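Local coordinates for tubulin binding cofactor C (Leishmania major, PDB 5AJ8), which probably acts as a chaperone in the handling of tubulin, the chain here being the C-terminal domain of this cofactor C family member, at residues A[22-27]-A[40-45]; A[64-69]-A[82-87]; A[90-95]-A[154-159]. The protein carries 1 engineered substitution. All coordinates share one frame; numbering follows the deposited sequence.

Interaction 1: A[22-27]-A[40-45]; sequences FISHSK and YCLPIA
The carbonyl oxygen of Tyr40 is gripped from the adjacent strand by the amide of Ile23, with Ile23 N to Tyr40 O at 2.9 Å and an N-H···O angle of 167°, and it also receives a CA-H···O contact from Phe22. The next rung runs the other way: Leu42 N donates to Ile23 O at 3.0 Å. Both bonds, with matching Phe22/Tyr40 and Ile23/Cys41 pairs, show that the strands are parallel. Strands 21-23 and 38-41 lie on successive coils of the right-handed parallel beta-helix known for this family. After the strands the chains turn together, and Ala45 N bonds to Ser26 O at 2.9 Å. On the face of Phe22 and Tyr40 the two rings lie side by side, planes 14° apart but slid so that they barely overlap; Phe22 CE1 reaches Tyr40 CD2 at 3.6 Å. On the opposite face Cys41 SG meets Ile23 CB at 3.8 Å. In the turn, His25 holds CG between its backbone N and carbonyl carbon (chi1 42°), which carries CD2 to 3.6 Å from Leu42 CD1, while His25 CB sits 3.3 Å from Pro43 O. Ile44 sends CD1 back to 3.6 Å from Ser24 O. The polar ends find partners elsewhere: Tyr40 OH bonds to Ser164 OG and Arg162 NH1, and His25 NE2 to Glu108 N. Ile23 and Ile44 rest on strand 28-35, the Tyr40 ring meets that of Tyr59 on strand 56-62, their planes nearly parallel, and Leu42 and Pro43 pack on Trp119 of helix 116-122.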
ATOM      1  N   PHE A  22       9.198   5.407  -4.997  1.00 15.29           N
ATOM      2  CA  PHE A  22       8.096   6.321  -5.268  1.00 15.16           C
ATOM      3  C   PHE A  22       7.330   5.812  -6.495  1.00 14.96           C
ATOM      4  O   PHE A  22       7.804   5.898  -7.612  1.00 16.25           O
ATOM      5  CB  PHE A  22       8.619   7.744  -5.450  1.00 15.81           C
ATOM      6  CG  PHE A  22       9.324   8.276  -4.219  1.00 16.01           C
ATOM      7  CD1 PHE A  22       8.601   8.627  -3.099  1.00 15.24           C
ATOM      8  CD2 PHE A  22      10.704   8.381  -4.169  1.00 17.60           C
ATOM      9  CE1 PHE A  22       9.227   9.097  -1.962  1.00 15.76           C
ATOM     10  CE2 PHE A  22      11.357   8.843  -3.014  1.00 17.55           C
ATOM     11  CZ  PHE A  22      10.613   9.207  -1.913  1.00 16.53           C
ATOM     12  N   ILE A  23       6.165   5.227  -6.259  1.00 14.07           N
ATOM     13  CA  ILE A  23       5.383   4.559  -7.300  1.00 15.01           C
ATOM     14  C   ILE A  23       4.287   5.515  -7.747  1.00 14.61           C
ATOM     15  O   ILE A  23       3.404   5.859  -6.959  1.00 13.89           O
ATOM     16  CB  ILE A  23       4.813   3.240  -6.755  1.00 15.35           C
ATOM     17  CG1 ILE A  23       6.051   2.357  -6.397  1.00 16.38           C
ATOM     18  CG2 ILE A  23       3.838   2.578  -7.742  1.00 14.88           C
ATOM     19  CD1 ILE A  23       5.795   0.893  -6.144  1.00 17.54           C
ATOM     20  N   SER A  24       4.342   5.967  -8.987  1.00 15.64           N
ATOM     21  CA  SER A  24       3.336   6.948  -9.452  1.00 18.19           C
ATOM     22  C   SER A  24       1.982   6.266  -9.719  1.00 16.83           C
ATOM     23  O   SER A  24       1.863   5.040  -9.656  1.00 14.92           O
ATOM     24  CB  SER A  24       3.833   7.741 -10.679  1.00 20.61           C
ATOM     25  OG  SER A  24       3.061   8.919 -10.875  1.00 24.06           O
ATOM     26  N   HIS A  25       0.960   7.083  -9.949  1.00 18.52           N
ATOM     27  CA  HIS A  25      -0.409   6.588 -10.222  1.00 19.73           C
ATOM     28  C   HIS A  25      -0.445   5.834 -11.543  1.00 18.23           C
ATOM     29  O   HIS A  25       0.247   6.198 -12.478  1.00 18.15           O
ATOM     30  CB  HIS A  25      -1.466   7.709 -10.192  1.00 22.96           C
ATOM     31  CG  HIS A  25      -1.045   8.977 -10.869  1.00 30.99           C
ATOM     32  ND1 HIS A  25      -1.107   9.166 -12.236  1.00 35.57           N
ATOM     33  CD2 HIS A  25      -0.523  10.122 -10.354  1.00 36.12           C
ATOM     34  CE1 HIS A  25      -0.658  10.376 -12.529  1.00 38.92           C
ATOM     35  NE2 HIS A  25      -0.289  10.970 -11.406  1.00 37.02           N
ATOM     36  N   SER A  26      -1.234   4.767 -11.599  1.00 16.91           N
ATOM     37  CA  SER A  26      -1.398   3.967 -12.806  1.00 16.80           C
ATOM     38  C   SER A  26      -2.604   3.077 -12.597  1.00 17.02           C
ATOM     39  O   SER A  26      -3.247   3.179 -11.560  1.00 14.67           O
ATOM     40  CB  SER A  26      -0.138   3.109 -13.055  1.00 17.17           C
ATOM     41  OG  SER A  26      -0.065   2.011 -12.154  1.00 16.37           O
ATOM     42  N   LYS A  27      -2.882   2.175 -13.544  1.00 18.95           N
ATOM     43  CA  LYS A  27      -4.023   1.258 -13.433  1.00 20.79           C
ATOM     44  C   LYS A  27      -3.662  -0.111 -12.842  1.00 19.97           C
ATOM     45  O   LYS A  27      -4.510  -1.009 -12.800  1.00 18.93           O
ATOM     46  CB  LYS A  27      -4.659   1.021 -14.811  1.00 24.14           C
ATOM     47  CG  LYS A  27      -5.005   2.285 -15.592  1.00 28.92           C
ATOM     48  CD  LYS A  27      -6.324   2.864 -15.150  1.00 35.09           C
ATOM     49  CE  LYS A  27      -6.929   3.781 -16.201  1.00 42.89           C
ATOM     50  NZ  LYS A  27      -8.191   4.404 -15.701  1.00 49.20           N
ATOM     51  N   TYR A  40       6.289   4.391  -1.197  1.00 11.80           N
ATOM     52  CA  TYR A  40       5.221   5.389  -1.219  1.00 11.01           C
ATOM     53  C   TYR A  40       4.520   5.345  -2.570  1.00 11.03           C
ATOM     54  O   TYR A  40       5.142   5.684  -3.585  1.00 11.40           O
ATOM     55  CB  TYR A  40       5.832   6.764  -0.993  1.00 11.05           C
ATOM     56  CG  TYR A  40       6.486   6.911   0.348  1.00 10.76           C
ATOM     57  CD1 TYR A  40       5.724   7.105   1.481  1.00 10.14           C
ATOM     58  CD2 TYR A  40       7.869   6.865   0.482  1.00 10.87           C
ATOM     59  CE1 TYR A  40       6.315   7.236   2.704  1.00 10.04           C
ATOM     60  CE2 TYR A  40       8.467   7.015   1.702  1.00 10.78           C
ATOM     61  CZ  TYR A  40       7.689   7.187   2.810  1.00 10.33           C
ATOM     62  OH  TYR A  40       8.272   7.347   4.026  1.00 10.47           O
ATOM     63  N   CYS A  41       3.260   4.896  -2.588  1.00 10.87           N
ATOM     64  CA  CYS A  41       2.466   4.825  -3.809  1.00 11.43           C
ATOM     65  C   CYS A  41       1.349   5.878  -3.865  1.00 11.76           C
ATOM     66  O   CYS A  41       0.505   5.968  -2.966  1.00 11.17           O
ATOM     67  CB  CYS A  41       1.814   3.457  -3.995  1.00 11.96           C
ATOM     68  SG  CYS A  41       2.877   2.019  -3.704  1.00 13.39           S
ATOM     69  N   LEU A  42       1.335   6.647  -4.943  1.00 11.65           N
ATOM     70  CA  LEU A  42       0.168   7.436  -5.277  1.00 12.15           C
ATOM     71  C   LEU A  42      -0.986   6.439  -5.561  1.00 11.85           C
ATOM     72  O   LEU A  42      -0.746   5.269  -5.853  1.00 11.97           O
ATOM     73  CB  LEU A  42       0.449   8.344  -6.471  1.00 12.92           C
ATOM     74  CG  LEU A  42       1.588   9.360  -6.315  1.00 14.05           C
ATOM     75  CD1 LEU A  42       1.746  10.213  -7.560  1.00 14.95           C
ATOM     76  CD2 LEU A  42       1.391  10.246  -5.083  1.00 14.31           C
ATOM     77  N   PRO A  43      -2.241   6.885  -5.412  1.00 11.23           N
ATOM     78  CA  PRO A  43      -3.361   5.951  -5.600  1.00 11.07           C
ATOM     79  C   PRO A  43      -3.318   5.216  -6.940  1.00 10.91           C
ATOM     80  O   PRO A  43      -3.097   5.841  -7.944  1.00 11.67           O
ATOM     81  CB  PRO A  43      -4.603   6.863  -5.478  1.00 10.99           C
ATOM     82  CG  PRO A  43      -4.144   7.989  -4.594  1.00 10.87           C
ATOM     83  CD  PRO A  43      -2.705   8.211  -4.960  1.00 11.30           C
ATOM     84  N   ILE A  44      -3.516   3.895  -6.917  1.00 10.90           N
ATOM     85  CA  ILE A  44      -3.550   3.051  -8.113  1.00 10.56           C
ATOM     86  C   ILE A  44      -5.000   2.707  -8.425  1.00 10.63           C
ATOM     87  O   ILE A  44      -5.724   2.229  -7.555  1.00  9.59           O
ATOM     88  CB  ILE A  44      -2.788   1.751  -7.842  1.00 10.65           C
ATOM     89  CG1 ILE A  44      -1.390   2.028  -7.278  1.00 10.48           C
ATOM     90  CG2 ILE A  44      -2.719   0.891  -9.084  1.00 11.18           C
ATOM     91  CD1 ILE A  44      -0.530   2.855  -8.200  1.00 11.28           C
ATOM     92  N   ALA A  45      -5.432   2.976  -9.652  1.00 11.37           N
ATOM     93  CA  ALA A  45      -6.805   2.761 -10.053  1.00 12.57           C
ATOM     94  C   ALA A  45      -6.901   1.369 -10.636  1.00 12.93           C
ATOM     95  O   ALA A  45      -7.212   1.189 -11.800  1.00 12.45           O
ATOM     96  CB  ALA A  45      -7.250   3.812 -11.073  1.00 13.79           C
TER

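Interaction 2: A[64-69]-A[82-87]; sequences QLRLKG and TPIIEE
Arg66 overlaps Ile84 with its guanidinium, one face of which takes Ile84 CG2 toward the rim, NE to CG2 being 4.1 Å. The side chain of Arg66 starts with CG trans to the backbone nitrogen and then bends at chi2 (148°), which swings the group across the neighbouring strand. There NH2 forms a salt bridge to Glu86 OE1 at 2.9 Å; the oxygen lies almost in the guanidinium plane, but the nitrogen comes from above the carboxylate, 51° out of its plane. Glu86 has two deposited conformers and this geometry belongs to one, which leaves the bridge's full occupancy doubtful. Lys68 runs alongside Glu86, pointing the same way, yet its NZ stays 4.4 Å from OE2, beyond a salt bridge; the nearby positive charge would probably still favour an ionised carboxylate. Beneath these side chains the backbones are bonded as parallel strands: Ile84 N to Leu65 O is 3.0 Å, Leu67 N to Ile84 O 2.9 Å, and Gly69 N to Glu86 O 3.0 Å. Between the last two, Glu86 N reaches Leu67 O only weakly, with an N-H···O angle of 126°. At the strand entrance a water accepts from Leu65 N and donates to Thr82 O, bridging the chains ahead of the first direct bond. The face of Leu67 and Ile85 is apolar: Leu67 CD1 touches Ile85 CG2 at 4.1 Å. The ladder joins two successive coils within one wall of the right-handed parallel beta-helix. Leu65 and Leu67 pack against strand 73-79 of the other sheet, while within their own sheet strand 47-51 flanks segment 64-69 and strand 140-141 adjoins segment 82-87.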
ATOM      1  N   GLN A  64      -7.752  -3.366  -5.517  1.00 10.66           N
ATOM      2  CA  GLN A  64      -7.450  -4.666  -4.920  1.00 10.45           C
ATOM      3  C   GLN A  64      -5.996  -4.714  -4.475  1.00 10.31           C
ATOM      4  O   GLN A  64      -5.144  -4.120  -5.123  1.00 10.41           O
ATOM      5  CB  GLN A  64      -7.719  -5.789  -5.903  1.00 11.05           C
ATOM      6  CG  GLN A  64      -9.153  -5.868  -6.394  1.00 12.24           C
ATOM      7  CD  GLN A  64      -9.388  -5.104  -7.676  1.00 12.85           C
ATOM      8  OE1 GLN A  64      -8.458  -4.727  -8.364  1.00 13.51           O
ATOM      9  NE2 GLN A  64     -10.639  -4.829  -7.970  1.00 14.72           N
ATOM     10  N   LEU A  65      -5.733  -5.400  -3.364  1.00  9.88           N
ATOM     11  CA  LEU A  65      -4.398  -5.549  -2.822  1.00 10.69           C
ATOM     12  C   LEU A  65      -4.132  -7.023  -2.549  1.00 11.76           C
ATOM     13  O   LEU A  65      -4.907  -7.674  -1.864  1.00 11.31           O
ATOM     14  CB  LEU A  65      -4.210  -4.747  -1.536  1.00 10.44           C
ATOM     15  CG  LEU A  65      -2.842  -4.826  -0.840  1.00 11.22           C
ATOM     16  CD1 LEU A  65      -1.708  -4.431  -1.759  1.00 11.64           C
ATOM     17  CD2 LEU A  65      -2.796  -3.959   0.414  1.00 12.23           C
ATOM     18  N   ARG A  66      -3.067  -7.554  -3.130  1.00 12.12           N
ATOM     19  CA  ARG A  66      -2.670  -8.930  -2.843  1.00 13.78           C
ATOM     20  C   ARG A  66      -1.183  -9.034  -2.519  1.00 13.17           C
ATOM     21  O   ARG A  66      -0.338  -8.475  -3.209  1.00 12.51           O
ATOM     22  CB  ARG A  66      -3.041  -9.861  -3.995  1.00 15.01           C
ATOM     23  CG  ARG A  66      -2.665 -11.315  -3.720  1.00 17.66           C
ATOM     24  CD  ARG A  66      -3.618 -12.297  -4.380  1.00 20.50           C
ATOM     25  NE  ARG A  66      -3.309 -13.704  -4.075  1.00 21.78           N
ATOM     26  CZ  ARG A  66      -4.127 -14.721  -4.353  1.00 25.49           C
ATOM     27  NH1 ARG A  66      -5.323 -14.510  -4.911  1.00 26.97           N
ATOM     28  NH2 ARG A  66      -3.758 -15.958  -4.093  1.00 26.96           N
ATOM     29  N   LEU A  67      -0.874  -9.770  -1.472  1.00 13.53           N
ATOM     30  CA  LEU A  67       0.515  -9.987  -1.064  1.00 14.87           C
ATOM     31  C   LEU A  67       0.840 -11.485  -0.982  1.00 15.28           C
ATOM     32  O   LEU A  67       0.061 -12.272  -0.450  1.00 17.48           O
ATOM     33  CB  LEU A  67       0.806  -9.310   0.267  1.00 14.84           C
ATOM     34  CG  LEU A  67       0.711  -7.779   0.258  1.00 16.32           C
ATOM     35  CD1 LEU A  67      -0.572  -7.339   0.923  1.00 16.59           C
ATOM     36  CD2 LEU A  67       1.885  -7.170   0.988  1.00 18.30           C
ATOM     37  N   LYS A  68       1.999 -11.863  -1.507  1.00 15.41           N
ATOM     38  CA  LYS A  68       2.416 -13.259  -1.518  1.00 16.31           C
ATOM     39  C   LYS A  68       3.879 -13.365  -1.095  1.00 14.40           C
ATOM     40  O   LYS A  68       4.727 -12.674  -1.623  1.00 13.78           O
ATOM     41  CB  LYS A  68       2.244 -13.886  -2.898  1.00 17.86           C
ATOM     42  CG  LYS A  68       2.707 -15.329  -2.952  1.00 22.94           C
ATOM     43  CD  LYS A  68       2.296 -16.035  -4.229  1.00 29.79           C
ATOM     44  CE  LYS A  68       2.679 -17.504  -4.160  1.00 34.78           C
ATOM     45  NZ  LYS A  68       2.404 -18.177  -5.458  1.00 41.44           N
ATOM     46  N   GLY A  69       4.159 -14.252  -0.157  1.00 14.80           N
ATOM     47  CA  GLY A  69       5.532 -14.535   0.249  1.00 15.82           C
ATOM     48  C   GLY A  69       6.226 -13.360   0.902  1.00 15.82           C
ATOM     49  O   GLY A  69       7.435 -13.224   0.764  1.00 18.53           O
ATOM     50  N   THR A  82     -11.219  -6.096   0.525  1.00 12.02           N
ATOM     51  CA  THR A  82     -10.381  -6.704   1.553  1.00 12.25           C
ATOM     52  C   THR A  82      -9.006  -7.192   0.998  1.00 10.94           C
ATOM     53  O   THR A  82      -8.955  -7.960   0.071  1.00 10.87           O
ATOM     54  CB  THR A  82     -11.162  -7.846   2.228  1.00 13.35           C
ATOM     55  OG1 THR A  82     -12.285  -7.277   2.906  1.00 13.30           O
ATOM     56  CG2 THR A  82     -10.298  -8.581   3.226  1.00 13.41           C
ATOM     57  N   PRO A  83      -7.893  -6.698   1.545  1.00 10.66           N
ATOM     58  CA  PRO A  83      -6.581  -7.224   1.144  1.00 10.40           C
ATOM     59  C   PRO A  83      -6.475  -8.726   1.346  1.00 11.06           C
ATOM     60  O   PRO A  83      -7.043  -9.260   2.315  1.00 10.67           O
ATOM     61  CB  PRO A  83      -5.612  -6.475   2.068  1.00 10.37           C
ATOM     62  CG  PRO A  83      -6.319  -5.190   2.389  1.00 10.64           C
ATOM     63  CD  PRO A  83      -7.769  -5.561   2.472  1.00 10.76           C
ATOM     64  N   ILE A  84      -5.817  -9.408   0.411  1.00 11.71           N
ATOM     65  CA  ILE A  84      -5.591 -10.855   0.480  1.00 13.00           C
ATOM     66  C   ILE A  84      -4.105 -11.098   0.743  1.00 12.73           C
ATOM     67  O   ILE A  84      -3.254 -10.531   0.053  1.00 11.22           O
ATOM     68  CB  ILE A  84      -6.004 -11.566  -0.838  1.00 15.63           C
ATOM     69  CG1 ILE A  84      -7.509 -11.397  -1.096  1.00 17.67           C
ATOM     70  CG2 ILE A  84      -5.676 -13.046  -0.777  1.00 18.75           C
ATOM     71  CD1 ILE A  84      -8.005 -11.941  -2.425  1.00 19.36           C
ATOM     72  N   ILE A  85      -3.789 -11.962   1.700  1.00 12.18           N
ATOM     73  CA  ILE A  85      -2.410 -12.415   1.865  1.00 13.03           C
ATOM     74  C   ILE A  85      -2.292 -13.919   1.680  1.00 13.31           C
ATOM     75  O   ILE A  85      -3.270 -14.658   1.815  1.00 13.10           O
ATOM     76  CB  ILE A  85      -1.806 -11.999   3.216  1.00 13.66           C
ATOM     77  CG1 ILE A  85      -2.576 -12.583   4.398  1.00 14.39           C
ATOM     78  CG2 ILE A  85      -1.767 -10.490   3.323  1.00 12.72           C
ATOM     79  CD1 ILE A  85      -1.894 -12.348   5.735  1.00 15.31           C
ATOM     80  N   GLU A  86      -1.082 -14.346   1.342  0.70 13.35           N
ATOM     81  CA  GLU A  86      -0.779 -15.733   1.051  0.70 14.31           C
ATOM     82  C   GLU A  86       0.694 -16.009   1.340  0.70 14.50           C
ATOM     83  O   GLU A  86       1.566 -15.347   0.776  0.70 13.72           O
ATOM     84  CB  GLU A  86      -1.057 -16.039  -0.418  0.70 15.07           C
ATOM     85  CG  GLU A  86      -0.866 -17.497  -0.773  0.70 16.38           C
ATOM     86  CD  GLU A  86      -1.001 -17.799  -2.257  0.70 17.87           C
ATOM     87  OE1 GLU A  86      -1.236 -16.864  -3.067  0.70 18.57           O
ATOM     88  OE2 GLU A  86      -0.877 -19.002  -2.607  0.70 19.12           O
ATOM     89  N   GLU A  87       0.972 -16.982   2.208  1.00 15.19           N
ATOM     90  CA  GLU A  87       2.349 -17.258   2.633  1.00 16.30           C
ATOM     91  C   GLU A  87       3.043 -15.972   3.150  1.00 15.28           C
ATOM     92  O   GLU A  87       4.171 -15.666   2.764  1.00 16.07           O
ATOM     93  CB  GLU A  87       3.128 -17.921   1.488  1.00 19.01           C
ATOM     94  CG  GLU A  87       2.734 -19.390   1.287  1.00 25.24           C
ATOM     95  CD  GLU A  87       3.040 -19.948  -0.103  1.00 33.73           C
ATOM     96  OE1 GLU A  87       3.765 -19.314  -0.900  1.00 46.74           O
ATOM     97  OE2 GLU A  87       2.524 -21.040  -0.420  1.00 44.10           O
TER
HETATM   98  O   HOH W   1      -8.218  -6.682  -2.364  1.00  9.39           O

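Interaction 3: A[90-95]-A[154-159]; sequences AMRFGP and CVLARE
Strand 91-95 and the short strand 153-155 run parallel and in register at the outer edge of one sheet of the right-handed parallel beta-helix, Arg92 beside Cys154 and Phe93 beside Val155, with strand 153-155 outermost. Three backbone bonds join them: Cys154 N to Met91 O, Phe93 N to Cys154 O, and Leu156 N to Phe93 O at 2.9 Å. The last is fairly straight at its hydrogen, but its donor stands 37° out of the carbonyl plane of Phe93, where the chain leaves the strand. Cys154 O is also met by the edge of the Phe93 ring, CD1 lying 3.9 Å away and close to in plane. Val155 sets CG1 trans to its backbone nitrogen (chi1 179°), which brings this methyl to 3.6 Å from Phe93 O. The closest side-chain packing is between Arg92 and Leu156, which meet at about a right angle. The arginine bends at chi3 (-59°) and turns one face of its guanidinium to the leucine; a salt bridge from NE to Asp74 helps to fix that pose. Cys154 SG lies by the same side chain, 3.9 Å from Arg92 CG. The other methyl of Leu156, CD1, approaches Gly94 N to 3.8 Å, close to a residue with no side chain to intervene. Over the guanidinium itself, Leu156 CD2 stands almost above the centre of the plane, 3.4 Å from Arg92 CZ.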
ATOM      1  N   ALA A  90       3.965 -11.791   9.983  1.00 13.24           N
ATOM      2  CA  ALA A  90       4.394 -10.575  10.663  1.00 12.96           C
ATOM      3  C   ALA A  90       3.958  -9.375   9.835  1.00 11.66           C
ATOM      4  O   ALA A  90       4.735  -8.439   9.599  1.00 11.43           O
ATOM      5  CB  ALA A  90       5.910 -10.586  10.927  1.00 12.98           C
HETATM    6  N   MSE A  91       2.704  -9.422   9.405  1.00 11.07           N
HETATM    7  CA  MSE A  91       2.102  -8.344   8.618  1.00 10.66           C
HETATM    8  C   MSE A  91       1.343  -7.475   9.585  1.00 10.85           C
HETATM    9  O   MSE A  91       0.621  -7.980  10.460  1.00 11.51           O
HETATM   10  CB  MSE A  91       1.180  -8.868   7.539  1.00 10.41           C
HETATM   11  CG  MSE A  91       1.763  -9.957   6.629  1.00 10.44           C
HETATM   12 SE   MSE A  91       3.318  -9.315   5.650  1.00 11.31          SE
HETATM   13  CE  MSE A  91       2.325  -8.247   4.340  1.00 10.46           C
ATOM     14  N   ARG A  92       1.517  -6.162   9.473  1.00  9.88           N
ATOM     15  CA  ARG A  92       0.750  -5.234  10.299  1.00 10.18           C
ATOM     16  C   ARG A  92       0.092  -4.176   9.408  1.00  9.51           C
ATOM     17  O   ARG A  92       0.753  -3.598   8.526  1.00  9.50           O
ATOM     18  CB  ARG A  92       1.660  -4.549  11.324  1.00 10.39           C
ATOM     19  CG  ARG A  92       2.469  -5.540  12.155  1.00 11.60           C
ATOM     20  CD  ARG A  92       3.102  -4.879  13.372  1.00 12.18           C
ATOM     21  NE  ARG A  92       3.985  -3.789  12.970  1.00 12.06           N
ATOM     22  CZ  ARG A  92       4.591  -2.970  13.814  1.00 13.66           C
ATOM     23  NH1 ARG A  92       4.394  -3.088  15.113  1.00 14.66           N
ATOM     24  NH2 ARG A  92       5.417  -2.022  13.361  1.00 15.58           N
ATOM     25  N   PHE A  93      -1.176  -3.914   9.658  1.00  9.27           N
ATOM     26  CA  PHE A  93      -1.989  -3.026   8.813  1.00  9.11           C
ATOM     27  C   PHE A  93      -2.454  -1.760   9.490  1.00  9.20           C
ATOM     28  O   PHE A  93      -2.936  -1.764  10.612  1.00  9.73           O
ATOM     29  CB  PHE A  93      -3.204  -3.769   8.259  1.00  9.20           C
ATOM     30  CG  PHE A  93      -2.852  -4.771   7.203  1.00  9.07           C
ATOM     31  CD1 PHE A  93      -2.342  -5.993   7.547  1.00  9.26           C
ATOM     32  CD2 PHE A  93      -3.027  -4.466   5.863  1.00  9.24           C
ATOM     33  CE1 PHE A  93      -2.014  -6.915   6.577  1.00  9.59           C
ATOM     34  CE2 PHE A  93      -2.683  -5.362   4.880  1.00  9.50           C
ATOM     35  CZ  PHE A  93      -2.171  -6.593   5.235  1.00  9.56           C
ATOM     36  N   GLY A  94      -2.318  -0.676   8.752  1.00  8.94           N
ATOM     37  CA  GLY A  94      -2.723   0.644   9.182  1.00  9.39           C
ATOM     38  C   GLY A  94      -3.386   1.369   8.021  1.00  9.22           C
ATOM     39  O   GLY A  94      -3.495   0.825   6.907  1.00  8.63           O
ATOM     40  N   PRO A  95      -3.856   2.592   8.282  1.00  9.46           N
ATOM     41  CA  PRO A  95      -4.493   3.431   7.278  1.00  9.26           C
ATOM     42  C   PRO A  95      -3.521   4.296   6.453  1.00  8.88           C
ATOM     43  O   PRO A  95      -2.485   4.782   6.961  1.00  8.82           O
ATOM     44  CB  PRO A  95      -5.374   4.327   8.132  1.00 10.04           C
ATOM     45  CG  PRO A  95      -4.530   4.579   9.349  1.00 10.50           C
ATOM     46  CD  PRO A  95      -3.869   3.234   9.614  1.00 10.08           C
ATOM     47  N   CYS A 154      -2.007  -8.412  11.896  1.00 13.65           N
ATOM     48  CA  CYS A 154      -2.720  -7.681  12.917  1.00 14.31           C
ATOM     49  C   CYS A 154      -2.868  -6.236  12.467  1.00 14.51           C
ATOM     50  O   CYS A 154      -2.350  -5.853  11.409  1.00 13.98           O
ATOM     51  CB  CYS A 154      -1.997  -7.780  14.268  1.00 15.44           C
ATOM     52  SG  CYS A 154      -0.398  -6.956  14.332  1.00 18.99           S
ATOM     53  N   VAL A 155      -3.545  -5.439  13.293  1.00 15.37           N
ATOM     54  CA  VAL A 155      -3.772  -4.021  13.054  1.00 15.95           C
ATOM     55  C   VAL A 155      -2.831  -3.217  13.949  1.00 15.83           C
ATOM     56  O   VAL A 155      -2.724  -3.469  15.133  1.00 17.90           O
ATOM     57  CB  VAL A 155      -5.252  -3.666  13.318  1.00 17.83           C
ATOM     58  CG1 VAL A 155      -5.518  -2.178  13.096  1.00 18.62           C
ATOM     59  CG2 VAL A 155      -6.140  -4.512  12.411  1.00 18.00           C
ATOM     60  N   LEU A 156      -2.107  -2.283  13.352  1.00 15.54           N
ATOM     61  CA  LEU A 156      -1.196  -1.410  14.063  1.00 15.83           C
ATOM     62  C   LEU A 156      -1.929  -0.607  15.097  1.00 18.10           C
ATOM     63  O   LEU A 156      -3.043  -0.134  14.848  1.00 15.59           O
ATOM     64  CB  LEU A 156      -0.554  -0.410  13.095  1.00 15.12           C
ATOM     65  CG  LEU A 156       0.505  -0.973  12.148  1.00 13.96           C
ATOM     66  CD1 LEU A 156       0.720  -0.066  10.963  1.00 13.74           C
ATOM     67  CD2 LEU A 156       1.817  -1.181  12.888  1.00 13.04           C
ATOM     68  N   ALA A 157      -1.300  -0.485  16.266  1.00 20.52           N
ATOM     69  CA  ALA A 157      -1.791   0.361  17.323  1.00 23.27           C
ATOM     70  C   ALA A 157      -1.452   1.782  16.944  1.00 24.79           C
ATOM     71  O   ALA A 157      -0.506   2.016  16.198  1.00 20.41           O
ATOM     72  CB  ALA A 157      -1.148  -0.021  18.660  1.00 24.81           C
ATOM     73  N   ARG A 158      -2.236   2.729  17.458  0.50 28.09           N
ATOM     74  CA  ARG A 158      -2.025   4.160  17.215  0.50 30.10           C
ATOM     75  C   ARG A 158      -0.565   4.573  17.334  0.50 28.98           C
ATOM     76  O   ARG A 158      -0.025   5.204  16.431  0.50 28.81           O
ATOM     77  CB  ARG A 158      -2.864   4.997  18.189  0.50 33.20           C
ATOM     78  CG  ARG A 158      -4.364   4.825  18.045  0.50 34.45           C
ATOM     79  CD  ARG A 158      -5.125   5.515  19.173  0.50 36.24           C
ATOM     80  NE  ARG A 158      -6.476   4.982  19.272  0.50 36.04           N
ATOM     81  CZ  ARG A 158      -6.845   4.051  20.138  0.50 36.09           C
ATOM     82  NH1 ARG A 158      -5.981   3.568  21.019  0.50 35.65           N
ATOM     83  NH2 ARG A 158      -8.088   3.615  20.133  0.50 38.79           N
ATOM     84  N   GLU A 159       0.075   4.195  18.434  1.00 30.10           N
ATOM     85  CA  GLU A 159       1.468   4.589  18.699  1.00 33.47           C
ATOM     86  C   GLU A 159       2.516   3.900  17.836  1.00 31.44           C
ATOM     87  O   GLU A 159       3.677   4.296  17.818  1.00 35.18           O
ATOM     88  CB  GLU A 159       1.836   4.377  20.177  1.00 44.52           C
ATOM     89  CG  GLU A 159       1.865   2.916  20.652  1.00 52.27           C
ATOM     90  CD  GLU A 159       0.591   2.467  21.360  1.00 60.61           C
ATOM     91  OE1 GLU A 159      -0.450   3.162  21.270  1.00 59.25           O
ATOM     92  OE2 GLU A 159       0.639   1.402  22.016  1.00 74.86           O
TER

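How the interactions relate
From the N terminus the three contacts follow in series, and none nests within or crosses another. Interaction 1 brings together residues eighteen apart, one coil of the beta-helix, with twelve residues between the segments; interaction 2 closes a coil of the same length further along. Interaction 3 instead joins segments separated by 58 residues, a span that includes helix 116-122. Interactions 1 and 3 belong to the same sheet, at its two ends, each including an outermost strand, about 21 Å between centres, whereas interaction 2 lies in the facing sheet. Interactions 2 and 3 touch across the interior: Leu67 CD2 packs on selenomethionine Met91 CE at 3.5 Å, and Pro83 meets the Phe93 ring.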